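Local coordinates for protein ribulose-1,5-bisphosphate carboxylase/oxygenase large subunit (Rhodopseudomonas palustris, PDB 3QFW) that is a Rubisco-like protein assigned to the ribulose-bisphosphate carboxylase family, probably binding magnesium and catalysing a Rubisco-related reaction on an enolisable substrate, at residues B[12-17]-B[22-27]; B[55-60]-B[65-70]; B[136-141]-B[153-158]; B[186-191]-B[197-202]. All coordinates share one frame; numbering follows the deposited sequence.

Interaction 1 of 4, residues B[12-17]-B[22-27]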
loop_
_atom_site.group_PDB
_atom_site.type_symbol
_atom_site.label_atom_id
_atom_site.label_comp_id
_atom_site.label_asym_id
_atom_site.label_seq_id
_atom_site.Cartn_x
_atom_site.Cartn_y
_atom_site.Cartn_z
ATOM N N TYR B 12 -12.476 4.787 -14.235
ATOM C CA TYR B 12 -12.925 4.850 -12.847
ATOM C C TYR B 12 -14.424 4.655 -12.758
ATOM O O TYR B 12 -15.171 5.031 -13.662
ATOM C CB TYR B 12 -12.588 6.213 -12.213
ATOM C CG TYR B 12 -11.129 6.585 -12.303
ATOM C CD1 TYR B 12 -10.610 7.146 -13.463
ATOM C CD2 TYR B 12 -10.271 6.364 -11.236
ATOM C CE1 TYR B 12 -9.278 7.468 -13.559
ATOM C CE2 TYR B 12 -8.934 6.693 -11.319
ATOM C CZ TYR B 12 -8.444 7.250 -12.488
ATOM O OH TYR B 12 -7.113 7.589 -12.593
ATOM N N HIS B 13 -14.867 4.090 -11.644
ATOM C CA HIS B 13 -16.287 3.939 -11.390
ATOM C C HIS B 13 -16.677 4.875 -10.266
ATOM O O HIS B 13 -16.071 4.861 -9.187
ATOM C CB HIS B 13 -16.632 2.492 -11.044
ATOM C CG HIS B 13 -16.555 1.561 -12.217
ATOM N ND1 HIS B 13 -16.808 0.211 -12.117
ATOM C CD2 HIS B 13 -16.245 1.791 -13.515
ATOM C CE1 HIS B 13 -16.661 -0.351 -13.301
ATOM N NE2 HIS B 13 -16.318 0.586 -14.169
ATOM N N ILE B 14 -17.681 5.705 -10.529
ATOM C CA ILE B 14 -18.028 6.776 -9.608
ATOM C C ILE B 14 -19.487 6.719 -9.184
ATOM O O ILE B 14 -20.387 6.585 -10.020
ATOM C CB ILE B 14 -17.757 8.150 -10.236
ATOM C CG1 ILE B 14 -16.282 8.284 -10.625
ATOM C CG2 ILE B 14 -18.169 9.263 -9.271
ATOM C CD1 ILE B 14 -15.961 9.582 -11.353
ATOM N N ALA B 15 -19.705 6.796 -7.877
ATOM C CA ALA B 15 -21.040 6.964 -7.320
ATOM C C ALA B 15 -21.410 8.440 -7.363
ATOM O O ALA B 15 -20.843 9.256 -6.630
ATOM C CB ALA B 15 -21.087 6.452 -5.887
ATOM N N SER B 16 -22.361 8.789 -8.223
ATOM C CA SER B 16 -22.740 10.188 -8.380
ATOM C C SER B 16 -24.123 10.360 -9.001
ATOM O O SER B 16 -24.720 9.404 -9.499
ATOM C CB SER B 16 -21.692 10.924 -9.214
ATOM O OG SER B 16 -22.176 12.179 -9.655
ATOM N N ASP B 17 -24.626 11.591 -8.945
ATOM C CA ASP B 17 -25.899 11.949 -9.552
ATOM C C ASP B 17 -25.666 12.298 -11.013
ATOM O O ASP B 17 -24.524 12.370 -11.459
ATOM C CB ASP B 17 -26.503 13.153 -8.826
ATOM C CG ASP B 17 -27.846 12.843 -8.194
ATOM O OD1 ASP B 17 -28.704 12.244 -8.879
ATOM O OD2 ASP B 17 -28.041 13.197 -7.011
ATOM N N GLU B 22 -20.913 15.046 -14.354
ATOM C CA GLU B 22 -20.052 15.782 -15.278
ATOM C C GLU B 22 -18.988 16.578 -14.525
ATOM O O GLU B 22 -17.804 16.502 -14.853
ATOM C CB GLU B 22 -20.871 16.695 -16.192
ATOM C CG GLU B 22 -21.659 15.959 -17.260
ATOM C CD GLU B 22 -20.767 15.219 -18.246
ATOM O OE1 GLU B 22 -19.537 15.442 -18.230
ATOM O OE2 GLU B 22 -21.297 14.413 -19.041
ATOM N N GLN B 23 -19.416 17.334 -13.515
ATOM C CA GLN B 23 -18.505 18.098 -12.659
ATOM C C GLN B 23 -17.529 17.187 -11.914
ATOM O O GLN B 23 -16.323 17.435 -11.878
ATOM C CB GLN B 23 -19.308 18.930 -11.646
ATOM C CG GLN B 23 -18.473 19.555 -10.530
ATOM C CD GLN B 23 -19.321 20.281 -9.489
ATOM O OE1 GLN B 23 -20.268 19.715 -8.933
ATOM N NE2 GLN B 23 -18.980 21.540 -9.220
ATOM N N ARG B 24 -18.064 16.136 -11.308
ATOM C CA ARG B 24 -17.238 15.162 -10.607
ATOM C C ARG B 24 -16.168 14.579 -11.529
ATOM O O ARG B 24 -15.024 14.400 -11.127
ATOM C CB ARG B 24 -18.100 14.039 -10.041
ATOM C CG ARG B 24 -17.309 13.018 -9.248
ATOM C CD ARG B 24 -16.660 13.667 -8.025
ATOM N NE ARG B 24 -15.895 12.691 -7.253
ATOM C CZ ARG B 24 -14.639 12.340 -7.521
ATOM N NH1 ARG B 24 -13.995 12.885 -8.545
ATOM N NH2 ARG B 24 -14.026 11.442 -6.763
ATOM N N ALA B 25 -16.535 14.299 -12.773
ATOM C CA ALA B 25 -15.574 13.720 -13.700
ATOM C C ALA B 25 -14.422 14.679 -13.984
ATOM O O ALA B 25 -13.265 14.266 -14.030
ATOM C CB ALA B 25 -16.252 13.273 -14.990
ATOM N N LEU B 26 -14.731 15.963 -14.156
ATOM C CA LEU B 26 -13.696 16.948 -14.422
ATOM C C LEU B 26 -12.767 17.071 -13.221
ATOM O O LEU B 26 -11.543 17.115 -13.362
ATOM C CB LEU B 26 -14.317 18.316 -14.719
ATOM C CG LEU B 26 -13.403 19.291 -15.459
ATOM C CD1 LEU B 26 -13.202 18.837 -16.891
ATOM C CD2 LEU B 26 -13.978 20.700 -15.421
ATOM N N ALA B 27 -13.363 17.132 -12.035
ATOM C CA ALA B 27 -12.596 17.234 -10.802
ATOM C C ALA B 27 -11.643 16.047 -10.651
ATOM O O ALA B 27 -10.510 16.197 -10.172
ATOM C CB ALA B 27 -13.537 17.338 -9.601
#

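Interaction 2 of 4, residues B[55-60]-B[65-70]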
loop_
_atom_site.group_PDB
_atom_site.type_symbol
_atom_site.label_atom_id
_atom_site.label_comp_id
_atom_site.label_asym_id
_atom_site.label_seq_id
_atom_site.Cartn_x
_atom_site.Cartn_y
_atom_site.Cartn_z
ATOM N N GLU B 55 -12.257 11.612 -21.270
ATOM C CA GLU B 55 -12.487 11.029 -22.582
ATOM C C GLU B 55 -13.943 10.630 -22.748
ATOM O O GLU B 55 -14.510 10.751 -23.838
ATOM C CB GLU B 55 -11.594 9.802 -22.792
ATOM C CG GLU B 55 -10.117 10.122 -22.926
ATOM C CD GLU B 55 -9.727 10.466 -24.346
ATOM O OE1 GLU B 55 -9.835 11.655 -24.726
ATOM O OE2 GLU B 55 -9.317 9.541 -25.085
ATOM N N ASP B 56 -14.545 10.143 -21.669
ATOM C CA ASP B 56 -15.900 9.619 -21.746
ATOM C C ASP B 56 -16.588 9.513 -20.392
ATOM O O ASP B 56 -15.943 9.300 -19.363
ATOM C CB ASP B 56 -15.896 8.238 -22.405
ATOM C CG ASP B 56 -17.286 7.770 -22.776
ATOM O OD1 ASP B 56 -17.953 8.470 -23.571
ATOM O OD2 ASP B 56 -17.718 6.711 -22.269
ATOM N N VAL B 57 -17.909 9.654 -20.415
ATOM C CA VAL B 57 -18.737 9.391 -19.251
ATOM C C VAL B 57 -19.931 8.531 -19.659
ATOM O O VAL B 57 -20.713 8.911 -20.532
ATOM C CB VAL B 57 -19.242 10.698 -18.612
ATOM C CG1 VAL B 57 -19.993 10.398 -17.332
ATOM C CG2 VAL B 57 -18.080 11.644 -18.347
ATOM N N ALA B 58 -20.067 7.370 -19.031
ATOM C CA ALA B 58 -21.159 6.465 -19.353
ATOM C C ALA B 58 -21.914 6.038 -18.106
ATOM O O ALA B 58 -21.346 5.975 -17.012
ATOM C CB ALA B 58 -20.635 5.244 -20.102
ATOM N N GLU B 59 -23.200 5.747 -18.272
ATOM C CA GLU B 59 -24.000 5.244 -17.165
ATOM C C GLU B 59 -23.959 3.733 -17.120
ATOM O O GLU B 59 -24.358 3.057 -18.071
ATOM C CB GLU B 59 -25.448 5.730 -17.248
ATOM C CG GLU B 59 -26.349 5.109 -16.185
ATOM C CD GLU B 59 -27.703 5.789 -16.073
ATOM O OE1 GLU B 59 -27.791 7.004 -16.358
ATOM O OE2 GLU B 59 -28.677 5.103 -15.693
ATOM N N LEU B 60 -23.460 3.203 -16.013
ATOM C CA LEU B 60 -23.471 1.770 -15.785
ATOM C C LEU B 60 -24.858 1.390 -15.303
ATOM O O LEU B 60 -25.450 0.412 -15.760
ATOM C CB LEU B 60 -22.426 1.394 -14.739
ATOM C CG LEU B 60 -20.990 1.771 -15.098
ATOM C CD1 LEU B 60 -20.046 1.427 -13.960
ATOM C CD2 LEU B 60 -20.576 1.077 -16.384
ATOM N N TYR B 65 -21.447 5.603 -12.574
ATOM C CA TYR B 65 -20.894 5.936 -13.876
ATOM C C TYR B 65 -19.515 5.342 -14.078
ATOM O O TYR B 65 -18.767 5.138 -13.125
ATOM C CB TYR B 65 -20.811 7.453 -14.048
ATOM C CG TYR B 65 -22.157 8.123 -14.041
ATOM C CD1 TYR B 65 -22.742 8.532 -12.850
ATOM C CD2 TYR B 65 -22.853 8.332 -15.225
ATOM C CE1 TYR B 65 -23.983 9.142 -12.837
ATOM C CE2 TYR B 65 -24.094 8.940 -15.224
ATOM C CZ TYR B 65 -24.655 9.343 -14.029
ATOM O OH TYR B 65 -25.891 9.949 -14.026
ATOM N N ALA B 66 -19.191 5.067 -15.334
ATOM C CA ALA B 66 -17.832 4.748 -15.717
ATOM C C ALA B 66 -17.249 5.979 -16.388
ATOM O O ALA B 66 -17.870 6.575 -17.271
ATOM C CB ALA B 66 -17.803 3.558 -16.661
ATOM N N VAL B 67 -16.060 6.369 -15.958
ATOM C CA VAL B 67 -15.423 7.560 -16.495
ATOM C C VAL B 67 -14.031 7.227 -16.998
ATOM O O VAL B 67 -13.189 6.737 -16.250
ATOM C CB VAL B 67 -15.373 8.689 -15.447
ATOM C CG1 VAL B 67 -14.617 9.906 -15.987
ATOM C CG2 VAL B 67 -16.790 9.063 -15.017
ATOM N N ARG B 68 -13.817 7.470 -18.286
ATOM C CA ARG B 68 -12.517 7.273 -18.909
ATOM C C ARG B 68 -11.732 8.574 -18.886
ATOM O O ARG B 68 -12.190 9.604 -19.397
ATOM C CB ARG B 68 -12.680 6.773 -20.345
ATOM C CG ARG B 68 -13.036 5.299 -20.436
ATOM C CD ARG B 68 -13.420 4.882 -21.860
ATOM N NE ARG B 68 -12.316 5.003 -22.810
ATOM C CZ ARG B 68 -11.455 4.029 -23.098
ATOM N NH1 ARG B 68 -11.546 2.859 -22.486
ATOM N NH2 ARG B 68 -10.489 4.233 -23.984
ATOM N N ILE B 69 -10.549 8.524 -18.286
ATOM C CA ILE B 69 -9.687 9.693 -18.205
ATOM C C ILE B 69 -8.390 9.439 -18.936
ATOM O O ILE B 69 -7.733 8.422 -18.718
ATOM C CB ILE B 69 -9.352 10.047 -16.746
ATOM C CG1 ILE B 69 -10.636 10.312 -15.960
ATOM C CG2 ILE B 69 -8.422 11.271 -16.684
ATOM C CD1 ILE B 69 -11.407 11.505 -16.466
ATOM N N GLY B 70 -8.030 10.366 -19.813
ATOM C CA GLY B 70 -6.775 10.292 -20.531
ATOM C C GLY B 70 -5.728 11.039 -19.738
ATOM O O GLY B 70 -5.830 12.255 -19.555
HETATM O O HOH W 1 -16.427 5.700 -19.902
#

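Interaction 3 of 4, residues B[136-141]-B[153-158]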
loop_
_atom_site.group_PDB
_atom_site.type_symbol
_atom_site.label_atom_id
_atom_site.label_comp_id
_atom_site.label_asym_id
_atom_site.label_seq_id
_atom_site.Cartn_x
_atom_site.Cartn_y
_atom_site.Cartn_z
ATOM N N SER B 136 -0.917 -25.599 -1.643
ATOM C CA SER B 136 -1.359 -25.503 -0.258
ATOM C C SER B 136 -0.488 -24.522 0.510
ATOM O O SER B 136 0.626 -24.193 0.088
ATOM C CB SER B 136 -1.308 -26.865 0.430
ATOM O OG SER B 136 -2.057 -26.846 1.631
ATOM N N ALA B 137 -0.995 -24.055 1.643
ATOM C CA ALA B 137 -0.222 -23.149 2.478
ATOM C C ALA B 137 0.219 -23.851 3.751
ATOM O O ALA B 137 -0.438 -24.787 4.219
ATOM C CB ALA B 137 -1.023 -21.886 2.800
ATOM N N LEU B 138 1.352 -23.411 4.286
ATOM C CA LEU B 138 1.837 -23.882 5.573
ATOM C C LEU B 138 1.245 -23.015 6.684
ATOM O O LEU B 138 1.516 -21.819 6.762
ATOM C CB LEU B 138 3.362 -23.815 5.628
ATOM C CG LEU B 138 4.135 -24.616 4.581
ATOM C CD1 LEU B 138 5.624 -24.440 4.814
ATOM C CD2 LEU B 138 3.742 -26.108 4.588
ATOM N N LYS B 139 0.417 -23.641 7.511
ATOM C CA LYS B 139 -0.255 -23.002 8.632
ATOM C C LYS B 139 -0.344 -24.049 9.723
ATOM O O LYS B 139 -0.376 -25.250 9.421
ATOM C CB LYS B 139 -1.669 -22.590 8.223
ATOM C CG LYS B 139 -1.733 -21.713 6.987
ATOM C CD LYS B 139 -3.164 -21.342 6.642
ATOM C CE LYS B 139 -3.197 -20.254 5.575
ATOM N NZ LYS B 139 -4.587 -19.863 5.197
ATOM N N PRO B 140 -0.418 -23.620 10.995
ATOM C CA PRO B 140 -0.452 -22.236 11.495
ATOM C C PRO B 140 0.928 -21.647 11.812
ATOM O O PRO B 140 1.860 -22.385 12.116
ATOM C CB PRO B 140 -1.261 -22.369 12.788
ATOM C CG PRO B 140 -0.906 -23.740 13.293
ATOM C CD PRO B 140 -0.687 -24.601 12.064
ATOM N N GLN B 141 1.041 -20.319 11.761
ATOM C CA GLN B 141 2.327 -19.636 11.946
ATOM C C GLN B 141 2.958 -19.728 13.352
ATOM O O GLN B 141 4.056 -19.226 13.572
ATOM C CB GLN B 141 2.233 -18.157 11.523
ATOM C CG GLN B 141 1.120 -17.358 12.180
ATOM C CD GLN B 141 1.338 -15.849 12.086
ATOM O OE1 GLN B 141 0.495 -15.116 11.564
ATOM N NE2 GLN B 141 2.470 -15.379 12.605
ATOM N N HIS B 153 6.415 -31.668 3.993
ATOM C CA HIS B 153 6.820 -32.986 3.518
ATOM C C HIS B 153 5.587 -33.823 3.178
ATOM O O HIS B 153 5.521 -34.471 2.126
ATOM C CB HIS B 153 7.685 -33.682 4.572
ATOM C CG HIS B 153 8.321 -34.956 4.097
ATOM N ND1 HIS B 153 9.454 -34.977 3.310
ATOM C CD2 HIS B 153 7.987 -36.251 4.310
ATOM C CE1 HIS B 153 9.792 -36.231 3.059
ATOM N NE2 HIS B 153 8.914 -37.022 3.651
ATOM N N GLN B 154 4.602 -33.800 4.070
ATOM C CA GLN B 154 3.375 -34.547 3.847
ATOM C C GLN B 154 2.623 -34.015 2.628
ATOM O O GLN B 154 2.128 -34.784 1.820
ATOM C CB GLN B 154 2.500 -34.549 5.099
ATOM C CG GLN B 154 3.164 -35.239 6.282
ATOM C CD GLN B 154 2.541 -34.868 7.616
ATOM O OE1 GLN B 154 1.422 -35.275 7.931
ATOM N NE2 GLN B 154 3.269 -34.089 8.409
ATOM N N LEU B 155 2.561 -32.694 2.478
ATOM C CA LEU B 155 1.893 -32.111 1.318
ATOM C C LEU B 155 2.592 -32.508 0.013
ATOM O O LEU B 155 1.953 -32.965 -0.938
ATOM C CB LEU B 155 1.820 -30.584 1.458
ATOM C CG LEU B 155 1.004 -30.133 2.672
ATOM C CD1 LEU B 155 1.244 -28.647 2.988
ATOM C CD2 LEU B 155 -0.475 -30.426 2.461
ATOM N N ALA B 156 3.910 -32.340 -0.020
ATOM C CA ALA B 156 4.688 -32.629 -1.222
ATOM C C ALA B 156 4.609 -34.115 -1.575
ATOM O O ALA B 156 4.573 -34.489 -2.749
ATOM C CB ALA B 156 6.137 -32.186 -1.029
ATOM N N LEU B 157 4.552 -34.956 -0.552
ATOM C CA LEU B 157 4.379 -36.391 -0.759
ATOM C C LEU B 157 3.080 -36.689 -1.505
ATOM O O LEU B 157 2.999 -37.665 -2.244
ATOM C CB LEU B 157 4.421 -37.150 0.573
ATOM C CG LEU B 157 5.780 -37.739 0.973
ATOM C CD1 LEU B 157 5.655 -38.578 2.242
ATOM C CD2 LEU B 157 6.342 -38.585 -0.163
ATOM N N GLY B 158 2.079 -35.834 -1.319
ATOM C CA GLY B 158 0.781 -36.004 -1.948
ATOM C C GLY B 158 0.696 -35.523 -3.384
ATOM O O GLY B 158 -0.319 -35.720 -4.055
#

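Interaction 4 of 4, residues B[186-191]-B[197-202]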
loop_
_atom_site.group_PDB
_atom_site.type_symbol
_atom_site.label_atom_id
_atom_site.label_comp_id
_atom_site.label_asym_id
_atom_site.label_seq_id
_atom_site.Cartn_x
_atom_site.Cartn_y
_atom_site.Cartn_z
ATOM N N LYS B 186 14.359 -28.204 2.493
ATOM C CA LYS B 186 14.935 -29.536 2.654
ATOM C C LYS B 186 13.849 -30.595 2.605
ATOM O O LYS B 186 13.984 -31.603 1.916
ATOM C CB LYS B 186 15.668 -29.631 3.994
ATOM C CG LYS B 186 16.221 -31.009 4.327
ATOM C CD LYS B 186 17.609 -31.210 3.734
ATOM C CE LYS B 186 18.286 -32.447 4.311
ATOM N NZ LYS B 186 19.711 -32.542 3.882
ATOM N N ALA B 187 12.775 -30.360 3.353
ATOM C CA ALA B 187 11.675 -31.312 3.454
ATOM C C ALA B 187 10.958 -31.519 2.118
ATOM O O ALA B 187 10.507 -32.621 1.817
ATOM C CB ALA B 187 10.689 -30.872 4.531
ATOM N N VAL B 188 10.850 -30.458 1.323
ATOM C CA VAL B 188 10.195 -30.557 0.020
ATOM C C VAL B 188 11.062 -31.332 -0.977
ATOM O O VAL B 188 10.548 -32.137 -1.757
ATOM C CB VAL B 188 9.824 -29.160 -0.541
ATOM C CG1 VAL B 188 9.433 -29.248 -2.007
ATOM C CG2 VAL B 188 8.698 -28.546 0.279
ATOM N N ARG B 189 12.372 -31.095 -0.936
ATOM C CA ARG B 189 13.310 -31.838 -1.782
ATOM C C ARG B 189 13.260 -33.340 -1.508
ATOM O O ARG B 189 13.200 -34.141 -2.432
ATOM C CB ARG B 189 14.740 -31.327 -1.593
ATOM C CG ARG B 189 15.002 -29.988 -2.246
ATOM C CD ARG B 189 14.744 -30.052 -3.745
ATOM N NE ARG B 189 15.982 -30.156 -4.513
ATOM C CZ ARG B 189 16.046 -30.129 -5.842
ATOM N NH1 ARG B 189 14.936 -29.999 -6.561
ATOM N NH2 ARG B 189 17.219 -30.228 -6.453
ATOM N N GLU B 190 13.294 -33.710 -0.233
ATOM C CA GLU B 190 13.270 -35.109 0.155
ATOM C C GLU B 190 12.017 -35.788 -0.378
ATOM O O GLU B 190 12.083 -36.871 -0.955
ATOM C CB GLU B 190 13.380 -35.242 1.675
ATOM C CG GLU B 190 14.643 -34.597 2.224
ATOM C CD GLU B 190 14.802 -34.756 3.726
ATOM O OE1 GLU B 190 15.954 -34.699 4.200
ATOM O OE2 GLU B 190 13.785 -34.942 4.431
ATOM N N ALA B 191 10.878 -35.133 -0.193
ATOM C CA ALA B 191 9.616 -35.621 -0.715
ATOM C C ALA B 191 9.679 -35.796 -2.235
ATOM O O ALA B 191 9.249 -36.821 -2.758
ATOM C CB ALA B 191 8.487 -34.677 -0.331
ATOM N N GLY B 197 8.845 -36.345 -7.550
ATOM C CA GLY B 197 8.036 -35.141 -7.680
ATOM C C GLY B 197 8.789 -33.885 -8.074
ATOM O O GLY B 197 10.021 -33.855 -8.089
ATOM N N ARG B 198 8.038 -32.836 -8.402
ATOM C CA ARG B 198 8.628 -31.562 -8.792
ATOM C C ARG B 198 7.894 -30.419 -8.064
ATOM O O ARG B 198 7.660 -29.347 -8.624
ATOM C CB ARG B 198 8.594 -31.380 -10.323
ATOM C CG ARG B 198 9.334 -32.476 -11.124
ATOM C CD ARG B 198 9.433 -32.150 -12.637
ATOM N NE ARG B 198 10.184 -30.914 -12.870
ATOM C CZ ARG B 198 11.049 -30.706 -13.861
ATOM N NH1 ARG B 198 11.297 -31.648 -14.766
ATOM N NH2 ARG B 198 11.678 -29.533 -13.943
ATOM N N THR B 199 7.529 -30.681 -6.808
ATOM C CA THR B 199 6.816 -29.729 -5.969
ATOM C C THR B 199 7.680 -28.509 -5.663
ATOM O O THR B 199 8.857 -28.647 -5.318
ATOM C CB THR B 199 6.410 -30.361 -4.621
ATOM O OG1 THR B 199 5.378 -31.330 -4.822
ATOM C CG2 THR B 199 5.903 -29.278 -3.656
ATOM N N LEU B 200 7.092 -27.318 -5.782
ATOM C CA LEU B 200 7.797 -26.064 -5.481
ATOM C C LEU B 200 7.456 -25.513 -4.096
ATOM O O LEU B 200 6.344 -25.695 -3.598
ATOM C CB LEU B 200 7.455 -24.995 -6.522
ATOM C CG LEU B 200 7.861 -25.207 -7.980
ATOM C CD1 LEU B 200 7.036 -24.301 -8.873
ATOM C CD2 LEU B 200 9.344 -24.938 -8.176
ATOM N N TYR B 201 8.417 -24.827 -3.484
ATOM C CA TYR B 201 8.172 -24.109 -2.229
ATOM C C TYR B 201 8.355 -22.598 -2.383
ATOM O O TYR B 201 9.380 -22.131 -2.887
ATOM C CB TYR B 201 9.069 -24.654 -1.119
ATOM C CG TYR B 201 9.025 -23.872 0.177
ATOM C CD1 TYR B 201 7.815 -23.546 0.783
ATOM C CD2 TYR B 201 10.199 -23.483 0.812
ATOM C CE1 TYR B 201 7.785 -22.822 1.985
ATOM C CE2 TYR B 201 10.171 -22.780 2.003
ATOM C CZ TYR B 201 8.969 -22.457 2.587
ATOM O OH TYR B 201 8.959 -21.752 3.785
ATOM N N ALA B 202 7.356 -21.840 -1.940
ATOM C CA ALA B 202 7.383 -20.383 -2.035
ATOM C C ALA B 202 7.351 -19.730 -0.642
ATOM O O ALA B 202 6.286 -19.504 -0.080
ATOM C CB ALA B 202 6.212 -19.895 -2.879
#

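Interaction 1 of 4, residues B[12-17]-B[22-27]
Ile-14 and Arg-24 carry this contact, and they meet through carbon alone: CG2 of Ile-14 lies 3.9 Å from CG of Arg-24. The branch responsible on the strand side is the one set anti to the backbone N, whereas CG1 turns back beside that nitrogen (chi1 -59°). In the arginine, CG stands anti to the backbone N (chi1 -178°), which lays this methylene against the isoleucine methyl; the bend at chi2 (63°) then turns the rest of the chain toward its guanidinium end. That polar end works outside the pair, where NE forms a salt bridge with Asp-96. The tight side is the inner one. Ile-14 is buried, touching Val-67 and Leu-28 as well, and Ala-25, whose CA is 8.4 Å from that of Ile-14, also rests on Val-67.

Toward the end of the strand the packing thins. OG of Ser-16 approaches CB of Arg-24 no closer than 4.5 Å, and no hydrogen bond links the two segments; the hydroxyl instead donates to Asp-17 O at 3.0 Å, in the carbonyl plane on a lone pair. Asp-17 and Glu-22 are exposed, and the summed buried surface is only 153 Å². Helix 18-31 thus lies across one face of the antiparallel sheet containing strands 8-15 and 64-71, an alpha+beta arrangement consistent with the N-terminal domain of Rubisco-family large subunits.

Interaction 2 of 4, residues B[55-60]-B[65-70]
Tyr-65 turns its ring back across the neighbouring strand, with CD2 only 3.3 Å from Ala-58 O; that oxygen sits at the ring edge, near its plane. CG stands anti to the carbonyl carbon (chi1 -64°), a setting that brings CE2 to 4.0 Å from CB of Glu-59. Val-57 approaches the same ring obliquely through CG1, and this methyl also meets CG2 of Val-67, the two valines lying side by side and pointing the same way. An alanine in place of Tyr-65 would probably leave Val-57 CG1 and the Glu-59 backbone without their aromatic neighbour and open a gap beneath Ile-21 of helix 18-31, which the ring also touches.

The backbones form an antiparallel beta hairpin, their axes 4.6 Å apart and at 168°. Ala-58 and Ala-66 make a hydrogen-bonded pair, the Ala-58 N to Ala-66 O bond being nearly straight at 168°. At Glu-55 and Asp-56 of strand 53-59 a classic beta bulge sets both residues against Arg-68: Arg-68 O takes a 2.7 Å bond from Glu-55 N and a weak one from Asp-56 N.

On the face bearing Ala-58 and Ala-66, Leu-60 swings its end inward until CD2 is 3.7 Å from CB of Ala-66. A water donates to Asp-56 OD2 and, weakly, to Ala-66 O. CB of Arg-68 lies 4.1 Å from CB of Asp-56. Farther out, the arginine's NH1 forms a salt bridge with Glu-103.

Interaction 3 of 4, residues B[136-141]-B[153-158]
Leu-155 reaches from its helix to the strand with both methyls. CD1 is 3.9 Å from CD2 of Leu-138 and 4.0 Å from OG of Ser-136, while CD2 approaches that same OG at 4.0 Å. The conformation accounts for this reach: CG is anti to the carbonyl carbon (chi1 -62°), and chi2 of 165° spreads the two methyls over the serine side chain. Leu-138 has much the same first torsion; it leaves the strand alongside the helix, yet the branch ending in CD2 comes nearer and crosses the other leucine at a slant. Ser-136 points its CB toward the helix, where that carbon is 4.0 Å from Leu-155 CD1.

An alanine at Leu-155 is likely to open a gap over Ser-136 and deprive Leu-138 CD2 of its methyl partner on the helix. The surrounding core includes Ile-163 and Leu-353, both touching Leu-155, and Val-184, which touches Leu-138.

Strand 136-138 and helix 153-157 run nearly antiparallel, at 166°, with 10.0 Å between axes, the packing of a strand and its following helix in a TIM-barrel beta-alpha-beta unit. Beyond the strand, Lys-139 NZ forms a salt bridge with Glu-35 of the second subunit. Between the two segments there are no hydrogen bonds, which implies that their attachment rests on methyl packing and burial, with the serine hydroxyl meeting only carbon across the interface.

Interaction 4 of 4, residues B[186-191]-B[197-202]
Two torsions aim Val-188 and Thr-199 at each other: with chi1 at 167°, the valine sets CG1 anti to its backbone N, and with OG1 beside the backbone N (chi1 -70°), the threonine leaves CG2 anti to that nitrogen. The two methyls consequently meet at 3.9 Å, the side chains crossing at about a right angle. This is the return half of a beta-alpha-beta unit of the TIM-barrel catalytic domain, in which helix 177-195 packs back against the start of strand 200-202.

The valine divides its methyls between two residues of the strand side. CG1 also lies 3.4 Å from Thr-199 O, while CG2 faces CB of Tyr-201 at 4.2 Å, again with the side chains nearly perpendicular. Tyr-201 sets out toward the helix and then carries its ring off from it, and only its CB joins this packing. All three touching residues are buried, and Ile-163 of the adjoining strand touches both Val-188 and Thr-199, extending the apolar layer. The summed buried surface is modest, 156 Å², and the CA atoms of Val-188 and Thr-199 remain 6.9 Å apart, so it is the valine side chain that spans the distance, reaching both the threonine methyl and its backbone carbonyl.

No hydrogen bond passes between the segments. The threonine is anchored by other partners. Its hydroxyl bonds to Val-160 O, which would help fix the rotation that presents CG2; the backbone N bond to Asn-192 OD1 holds the main chain. At the far end of the tyrosine, OH is hydrogen-bonded to Asp-165 OD1.

How the interactions relate
From the N terminus, interaction 1 closes the short connection between strand 8-15 and helix 18-31, and interaction 2 then closes the hairpin of strands 53-59 and 64-71. They share one antiparallel sheet: Ile-14 N lies 2.9 Å from Tyr-65 O, a probable hydrogen bond. Far along the chain, interaction 3 closes a strand-to-helix connection and interaction 4 a helix-to-strand one, in successive beta-alpha-beta units sharing strand 162-165. These touch through Ala-156 and Ala-191, whose CB atoms are 3.5 Å apart. All four loops are in series, none nesting or crossing. The pairs occupy opposite sides of the chain's centre, with interactions 1 and 3 about 47 Å apart between centres.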